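Local coordinates for protein fructose transport system repressor FruR (Pseudomonas putida, PDB 3O74) that probably binds specific DNA sites as a LacI-family dual regulator of transcription, with fructose 1-phosphate as its preferred effector, at residues A160-Q171 with S188-L199. Numbering follows the deposited sequence.
Sequences AFSRECGQRLMQ and SYVLLQGVFDTL
R163 reaches across to D197 and grips its carboxylate side-on with two nitrogens. R163 NE gives a nearly straight bond to D197 OD2 (2.6 Å, 176° at the hydrogen). R163 NH2 meets D197 OD1 at 3.0 Å. Both oxygens use their syn lone pairs. The guanidinium and carboxylate planes almost coincide; OD2 is in the guanidinium plane and OD1 is tilted a little out of it. The arginine gets there fully stretched, with CG anti to the backbone N (chi1 -177°). A water donates to D197 OD2 and to Q167 OE1, tying the glutamine to the same carboxylate. Q218 of the second subunit packs on R163 and bonds weakly to D197 OD1, so this salt bridge sits beside the dimer interface.

Helices 163-177 and 189-201 pack on the same face of the parallel strands 122-128 and 183-186, in one lobe of the periplasmic-binding-protein-like fold of the LacI family. The axes of segments 163-171 and 189-199 approach to 6.3 Å and cross at -53°. G166 and G194 permit this closeness. Backbone CA-H...O contacts run both ways, among them G194 CA to R163 O at 3.1 Å.

L191 turns its two methyl branches to different partners. L191 CD2 lies 3.5 Å from S162 O, at the N-cap of helix 163-177, while CD1 meets the F161 ring. Farther along, T198 packs CB and CG2 against M170 CG, and its OG1 makes a weak contact with Q167 O. The selenomethionine M170 bends at its second torsion, and its CE lies 3.5 Å from L199 CD1. M170 and V195 also touch L184 and I126 of the sheet below.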
ATOM      1  N   ALA B 160      -6.796 -17.462  -1.122  1.00 29.34           N
ATOM      2  CA  ALA B 160      -6.525 -16.100  -0.676  1.00 27.72           C
ATOM      3  C   ALA B 160      -5.966 -15.214  -1.786  1.00 24.68           C
ATOM      4  O   ALA B 160      -5.297 -15.693  -2.703  1.00 21.48           O
ATOM      5  CB  ALA B 160      -5.570 -16.120   0.515  1.00 30.86           C
ATOM      6  N   PHE B 161      -6.250 -13.919  -1.699  1.00 21.49           N
ATOM      7  CA  PHE B 161      -5.618 -12.946  -2.577  1.00 19.50           C
ATOM      8  C   PHE B 161      -4.234 -12.625  -2.027  1.00 25.26           C
ATOM      9  O   PHE B 161      -4.036 -11.605  -1.367  1.00 23.24           O
ATOM     10  CB  PHE B 161      -6.456 -11.676  -2.684  1.00 16.56           C
ATOM     11  CG  PHE B 161      -7.763 -11.866  -3.413  1.00 22.85           C
ATOM     12  CD1 PHE B 161      -7.785 -12.050  -4.788  1.00 21.31           C
ATOM     13  CD2 PHE B 161      -8.966 -11.845  -2.725  1.00 18.46           C
ATOM     14  CE1 PHE B 161      -8.985 -12.217  -5.464  1.00 19.10           C
ATOM     15  CE2 PHE B 161     -10.168 -12.010  -3.392  1.00 20.55           C
ATOM     16  CZ  PHE B 161     -10.179 -12.196  -4.764  1.00 23.94           C
ATOM     17  N   SER B 162      -3.278 -13.508  -2.293  1.00 24.63           N
ATOM     18  CA  SER B 162      -1.923 -13.338  -1.788  1.00 28.43           C
ATOM     19  C   SER B 162      -0.900 -13.730  -2.836  1.00 25.28           C
ATOM     20  O   SER B 162      -1.195 -14.478  -3.768  1.00 19.53           O
ATOM     21  CB  SER B 162      -1.699 -14.183  -0.534  1.00 28.38           C
ATOM     22  OG  SER B 162      -1.551 -15.556  -0.857  1.00 28.25           O
ATOM     23  N   ARG B 163       0.310 -13.218  -2.665  1.00 22.81           N
ATOM     24  CA  ARG B 163       1.418 -13.522  -3.551  1.00 26.52           C
ATOM     25  C   ARG B 163       1.699 -15.019  -3.576  1.00 29.51           C
ATOM     26  O   ARG B 163       1.820 -15.615  -4.645  1.00 28.79           O
ATOM     27  CB  ARG B 163       2.652 -12.756  -3.086  1.00 31.74           C
ATOM     28  CG  ARG B 163       3.873 -12.906  -3.957  1.00 32.24           C
ATOM     29  CD  ARG B 163       4.894 -11.851  -3.567  1.00 33.68           C
ATOM     30  NE  ARG B 163       6.213 -12.129  -4.115  1.00 40.59           N
ATOM     31  CZ  ARG B 163       7.263 -11.334  -3.954  1.00 47.45           C
ATOM     32  NH1 ARG B 163       7.138 -10.208  -3.266  1.00 47.43           N
ATOM     33  NH2 ARG B 163       8.432 -11.661  -4.486  1.00 45.11           N
ATOM     34  N   GLU B 164       1.797 -15.627  -2.397  1.00 27.63           N
ATOM     35  CA  GLU B 164       2.105 -17.053  -2.308  1.00 28.91           C
ATOM     36  C   GLU B 164       1.018 -17.929  -2.930  1.00 26.37           C
ATOM     37  O   GLU B 164       1.310 -18.992  -3.481  1.00 27.10           O
ATOM     38  CB  GLU B 164       2.373 -17.475  -0.858  1.00 28.99           C
ATOM     39  CG  GLU B 164       2.674 -18.964  -0.701  1.00 33.49           C
ATOM     40  CD  GLU B 164       3.144 -19.334   0.692  1.00 41.00           C
ATOM     41  OE1 GLU B 164       2.602 -20.303   1.266  1.00 42.19           O
ATOM     42  OE2 GLU B 164       4.057 -18.659   1.215  1.00 42.53           O
ATOM     43  N   CYS B 165      -0.233 -17.490  -2.842  1.00 28.50           N
ATOM     44  CA  CYS B 165      -1.327 -18.228  -3.465  1.00 24.04           C
ATOM     45  C   CYS B 165      -1.182 -18.197  -4.985  1.00 20.24           C
ATOM     46  O   CYS B 165      -1.357 -19.210  -5.657  1.00 26.54           O
ATOM     47  CB  CYS B 165      -2.673 -17.640  -3.053  1.00 24.49           C
ATOM     48  SG  CYS B 165      -4.112 -18.610  -3.564  0.84 32.79           S
ATOM     49  N   GLY B 166      -0.851 -17.026  -5.518  1.00 21.56           N
ATOM     50  CA  GLY B 166      -0.614 -16.879  -6.943  1.00 22.67           C
ATOM     51  C   GLY B 166       0.538 -17.748  -7.406  1.00 27.85           C
ATOM     52  O   GLY B 166       0.481 -18.370  -8.469  1.00 25.31           O
ATOM     53  N   GLN B 167       1.595 -17.793  -6.604  1.00 24.76           N
ATOM     54  CA  GLN B 167       2.746 -18.630  -6.917  1.00 27.02           C
ATOM     55  C   GLN B 167       2.356 -20.107  -6.932  1.00 28.40           C
ATOM     56  O   GLN B 167       2.737 -20.849  -7.837  1.00 30.18           O
ATOM     57  CB  GLN B 167       3.868 -18.378  -5.904  1.00 27.50           C
ATOM     58  CG  GLN B 167       5.149 -19.155  -6.160  1.00 35.92           C
ATOM     59  CD  GLN B 167       6.196 -18.902  -5.085  1.00 46.67           C
ATOM     60  OE1 GLN B 167       5.861 -18.599  -3.939  1.00 38.80           O
ATOM     61  NE2 GLN B 167       7.470 -19.021  -5.452  1.00 53.24           N
ATOM     62  N   ARG B 168       1.586 -20.532  -5.935  1.00 24.96           N
ATOM     63  CA  ARG B 168       1.161 -21.928  -5.850  1.00 28.74           C
ATOM     64  C   ARG B 168       0.280 -22.329  -7.029  1.00 33.82           C
ATOM     65  O   ARG B 168       0.450 -23.407  -7.599  1.00 33.01           O
ATOM     66  CB  ARG B 168       0.412 -22.186  -4.541  1.00 33.64           C
ATOM     67  CG  ARG B 168      -0.164 -23.592  -4.421  1.00 44.34           C
ATOM     68  CD  ARG B 168      -0.938 -23.762  -3.121  1.00 51.03           C
ATOM     69  NE  ARG B 168      -0.212 -23.185  -1.994  1.00 60.07           N
ATOM     70  CZ  ARG B 168      -0.596 -22.097  -1.333  1.00 65.24           C
ATOM     71  NH1 ARG B 168      -1.716 -21.476  -1.673  1.00 63.50           N
ATOM     72  NH2 ARG B 168       0.136 -21.635  -0.325  1.00 66.99           N
ATOM     73  N   LEU B 169      -0.666 -21.465  -7.384  1.00 27.76           N
ATOM     74  CA  LEU B 169      -1.587 -21.747  -8.484  1.00 24.45           C
ATOM     75  C   LEU B 169      -0.890 -21.775  -9.844  1.00 28.06           C
ATOM     76  O   LEU B 169      -1.218 -22.595 -10.700  1.00 31.41           O
ATOM     77  CB  LEU B 169      -2.734 -20.735  -8.501  1.00 22.00           C
ATOM     78  CG  LEU B 169      -3.645 -20.756  -7.272  1.00 24.88           C
ATOM     79  CD1 LEU B 169      -4.723 -19.689  -7.386  1.00 30.40           C
ATOM     80  CD2 LEU B 169      -4.262 -22.134  -7.076  1.00 32.05           C
HETATM   81  N   MSE B 170       0.070 -20.877 -10.044  1.00 27.81           N
HETATM   82  CA  MSE B 170       0.831 -20.865 -11.288  1.00 28.53           C
HETATM   83  C   MSE B 170       1.601 -22.170 -11.447  1.00 30.72           C
HETATM   84  O   MSE B 170       1.656 -22.733 -12.538  1.00 30.28           O
HETATM   85  CB  MSE B 170       1.794 -19.677 -11.338  1.00 26.35           C
HETATM   86  CG  MSE B 170       2.458 -19.489 -12.700  1.00 29.59           C
HETATM   87 SE   MSE B 170       1.136 -19.206 -14.109  0.61 32.00          SE
HETATM   88  CE  MSE B 170       2.332 -19.029 -15.635  1.00 44.14           C
ATOM     89  N   GLN B 171       2.198 -22.644 -10.356  1.00 37.29           N
ATOM     90  CA  GLN B 171       2.921 -23.914 -10.367  1.00 41.83           C
ATOM     91  C   GLN B 171       1.988 -25.054 -10.739  1.00 42.75           C
ATOM     92  O   GLN B 171       2.282 -25.848 -11.633  1.00 44.16           O
ATOM     93  CB  GLN B 171       3.541 -24.201  -8.999  1.00 47.63           C
ATOM     94  CG  GLN B 171       4.949 -23.681  -8.824  1.00 53.72           C
ATOM     95  CD  GLN B 171       5.947 -24.367  -9.738  1.00 55.69           C
ATOM     96  OE1 GLN B 171       5.673 -25.426 -10.306  1.00 54.23           O
ATOM     97  NE2 GLN B 171       7.117 -23.761  -9.881  1.00 57.17           N
ATOM     98  N   SER B 188      -6.387 -10.424  -9.786  1.00 20.69           N
ATOM     99  CA  SER B 188      -5.845  -9.487  -8.813  1.00 25.05           C
ATOM    100  C   SER B 188      -4.344  -9.329  -9.001  1.00 26.09           C
ATOM    101  O   SER B 188      -3.631 -10.307  -9.247  1.00 18.08           O
ATOM    102  CB  SER B 188      -6.137  -9.970  -7.394  1.00 32.71           C
ATOM    103  OG  SER B 188      -5.501  -9.138  -6.437  1.00 37.52           O
ATOM    104  N   TYR B 189      -3.861  -8.096  -8.880  1.00 24.25           N
ATOM    105  CA  TYR B 189      -2.441  -7.838  -9.076  1.00 24.50           C
ATOM    106  C   TYR B 189      -1.561  -8.634  -8.118  1.00 24.67           C
ATOM    107  O   TYR B 189      -0.467  -9.062  -8.488  1.00 26.23           O
ATOM    108  CB  TYR B 189      -2.112  -6.345  -8.962  1.00 26.18           C
ATOM    109  CG  TYR B 189      -0.641  -6.089  -9.155  1.00 27.85           C
ATOM    110  CD1 TYR B 189      -0.070  -6.168 -10.417  1.00 39.36           C
ATOM    111  CD2 TYR B 189       0.188  -5.813  -8.076  1.00 33.18           C
ATOM    112  CE1 TYR B 189       1.282  -5.958 -10.607  1.00 43.89           C
ATOM    113  CE2 TYR B 189       1.549  -5.599  -8.256  1.00 37.71           C
ATOM    114  CZ  TYR B 189       2.087  -5.672  -9.524  1.00 42.51           C
ATOM    115  OH  TYR B 189       3.434  -5.461  -9.718  1.00 44.39           O
ATOM    116  N   VAL B 190      -2.026  -8.829  -6.887  1.00 23.80           N
ATOM    117  CA  VAL B 190      -1.221  -9.563  -5.912  1.00 23.32           C
ATOM    118  C   VAL B 190      -1.027 -11.012  -6.348  1.00 23.65           C
ATOM    119  O   VAL B 190       0.011 -11.617  -6.080  1.00 18.31           O
ATOM    120  CB  VAL B 190      -1.812  -9.510  -4.482  1.00 25.81           C
ATOM    121  CG1 VAL B 190      -3.097 -10.309  -4.392  1.00 30.53           C
ATOM    122  CG2 VAL B 190      -0.803 -10.034  -3.481  1.00 27.69           C
ATOM    123  N   LEU B 191      -2.029 -11.566  -7.023  1.00 19.93           N
ATOM    124  CA  LEU B 191      -1.906 -12.911  -7.567  1.00 18.90           C
ATOM    125  C   LEU B 191      -0.893 -12.928  -8.699  1.00 16.67           C
ATOM    126  O   LEU B 191      -0.126 -13.873  -8.831  1.00 19.35           O
ATOM    127  CB  LEU B 191      -3.259 -13.440  -8.061  1.00 19.50           C
ATOM    128  CG  LEU B 191      -4.295 -13.739  -6.977  1.00 20.37           C
ATOM    129  CD1 LEU B 191      -5.660 -14.050  -7.590  1.00 16.66           C
ATOM    130  CD2 LEU B 191      -3.830 -14.879  -6.091  1.00 16.73           C
ATOM    131  N   LEU B 192      -0.887 -11.877  -9.515  1.00 19.60           N
ATOM    132  CA  LEU B 192       0.097 -11.761 -10.588  1.00 21.91           C
ATOM    133  C   LEU B 192       1.521 -11.761 -10.032  1.00 22.57           C
ATOM    134  O   LEU B 192       2.445 -12.268 -10.664  1.00 21.92           O
ATOM    135  CB  LEU B 192      -0.137 -10.483 -11.397  1.00 24.93           C
ATOM    136  CG  LEU B 192       0.801 -10.291 -12.596  1.00 28.92           C
ATOM    137  CD1 LEU B 192       0.613 -11.413 -13.620  1.00 30.80           C
ATOM    138  CD2 LEU B 192       0.601  -8.926 -13.254  1.00 31.90           C
ATOM    139  N   GLN B 193       1.695 -11.176  -8.852  1.00 24.87           N
ATOM    140  CA  GLN B 193       3.010 -11.122  -8.223  1.00 28.27           C
ATOM    141  C   GLN B 193       3.552 -12.519  -7.966  1.00 26.65           C
ATOM    142  O   GLN B 193       4.746 -12.774  -8.132  1.00 27.52           O
ATOM    143  CB  GLN B 193       2.946 -10.353  -6.907  1.00 28.92           C
ATOM    144  CG  GLN B 193       2.665  -8.879  -7.055  1.00 27.87           C
ATOM    145  CD  GLN B 193       2.749  -8.156  -5.728  1.00 35.20           C
ATOM    146  OE1 GLN B 193       3.791  -8.157  -5.076  1.00 42.44           O
ATOM    147  NE2 GLN B 193       1.649  -7.544  -5.318  1.00 35.86           N
ATOM    148  N   GLY B 194       2.667 -13.419  -7.546  1.00 25.80           N
ATOM    149  CA  GLY B 194       3.045 -14.799  -7.317  1.00 22.17           C
ATOM    150  C   GLY B 194       3.385 -15.473  -8.630  1.00 22.17           C
ATOM    151  O   GLY B 194       4.317 -16.274  -8.711  1.00 25.84           O
ATOM    152  N   VAL B 195       2.619 -15.139  -9.665  1.00 22.62           N
ATOM    153  CA  VAL B 195       2.886 -15.641 -11.004  1.00 21.27           C
ATOM    154  C   VAL B 195       4.304 -15.255 -11.425  1.00 21.71           C
ATOM    155  O   VAL B 195       5.046 -16.078 -11.952  1.00 26.08           O
ATOM    156  CB  VAL B 195       1.868 -15.097 -12.023  1.00 24.07           C
ATOM    157  CG1 VAL B 195       2.374 -15.295 -13.439  1.00 24.72           C
ATOM    158  CG2 VAL B 195       0.501 -15.762 -11.830  1.00 23.37           C
ATOM    159  N   PHE B 196       4.679 -14.003 -11.182  1.00 22.02           N
ATOM    160  CA  PHE B 196       6.016 -13.536 -11.527  1.00 27.31           C
ATOM    161  C   PHE B 196       7.093 -14.307 -10.774  1.00 25.43           C
ATOM    162  O   PHE B 196       8.178 -14.545 -11.303  1.00 27.65           O
ATOM    163  CB  PHE B 196       6.165 -12.036 -11.250  1.00 28.04           C
ATOM    164  CG  PHE B 196       5.419 -11.159 -12.214  1.00 31.01           C
ATOM    165  CD1 PHE B 196       5.093 -11.620 -13.482  1.00 32.91           C
ATOM    166  CD2 PHE B 196       5.050  -9.871 -11.862  1.00 30.52           C
ATOM    167  CE1 PHE B 196       4.405 -10.816 -14.382  1.00 29.88           C
ATOM    168  CE2 PHE B 196       4.364  -9.058 -12.757  1.00 29.62           C
ATOM    169  CZ  PHE B 196       4.043  -9.533 -14.020  1.00 27.39           C
ATOM    170  N   ASP B 197       6.803 -14.684  -9.533  1.00 29.40           N
ATOM    171  CA  ASP B 197       7.753 -15.472  -8.752  1.00 31.86           C
ATOM    172  C   ASP B 197       7.993 -16.815  -9.415  1.00 35.56           C
ATOM    173  O   ASP B 197       9.131 -17.287  -9.516  1.00 33.57           O
ATOM    174  CB  ASP B 197       7.241 -15.695  -7.331  1.00 32.64           C
ATOM    175  CG  ASP B 197       7.322 -14.449  -6.480  1.00 35.44           C
ATOM    176  OD1 ASP B 197       8.232 -13.626  -6.711  1.00 36.30           O
ATOM    177  OD2 ASP B 197       6.470 -14.295  -5.579  1.00 40.56           O
ATOM    178  N   THR B 198       6.909 -17.432  -9.867  1.00 28.46           N
ATOM    179  CA  THR B 198       6.997 -18.732 -10.509  1.00 29.23           C
ATOM    180  C   THR B 198       7.772 -18.618 -11.814  1.00 29.72           C
ATOM    181  O   THR B 198       8.661 -19.420 -12.088  1.00 32.62           O
ATOM    182  CB  THR B 198       5.601 -19.325 -10.769  1.00 32.80           C
ATOM    183  OG1 THR B 198       4.938 -19.532  -9.515  1.00 34.05           O
ATOM    184  CG2 THR B 198       5.712 -20.649 -11.499  1.00 34.16           C
ATOM    185  N   LEU B 199       7.439 -17.605 -12.609  1.00 27.86           N
ATOM    186  CA  LEU B 199       8.114 -17.370 -13.880  1.00 30.84           C
ATOM    187  C   LEU B 199       9.612 -17.163 -13.688  1.00 38.34           C
ATOM    188  O   LEU B 199      10.422 -17.650 -14.472  1.00 36.17           O
ATOM    189  CB  LEU B 199       7.510 -16.149 -14.574  1.00 38.10           C
ATOM    190  CG  LEU B 199       6.343 -16.405 -15.525  1.00 41.87           C
ATOM    191  CD1 LEU B 199       5.440 -17.515 -15.009  1.00 53.38           C
ATOM    192  CD2 LEU B 199       5.561 -15.131 -15.763  1.00 30.59           C
TER
HETATM  193  O   HOH W   1       5.685 -16.007  -3.721  1.00 50.68           O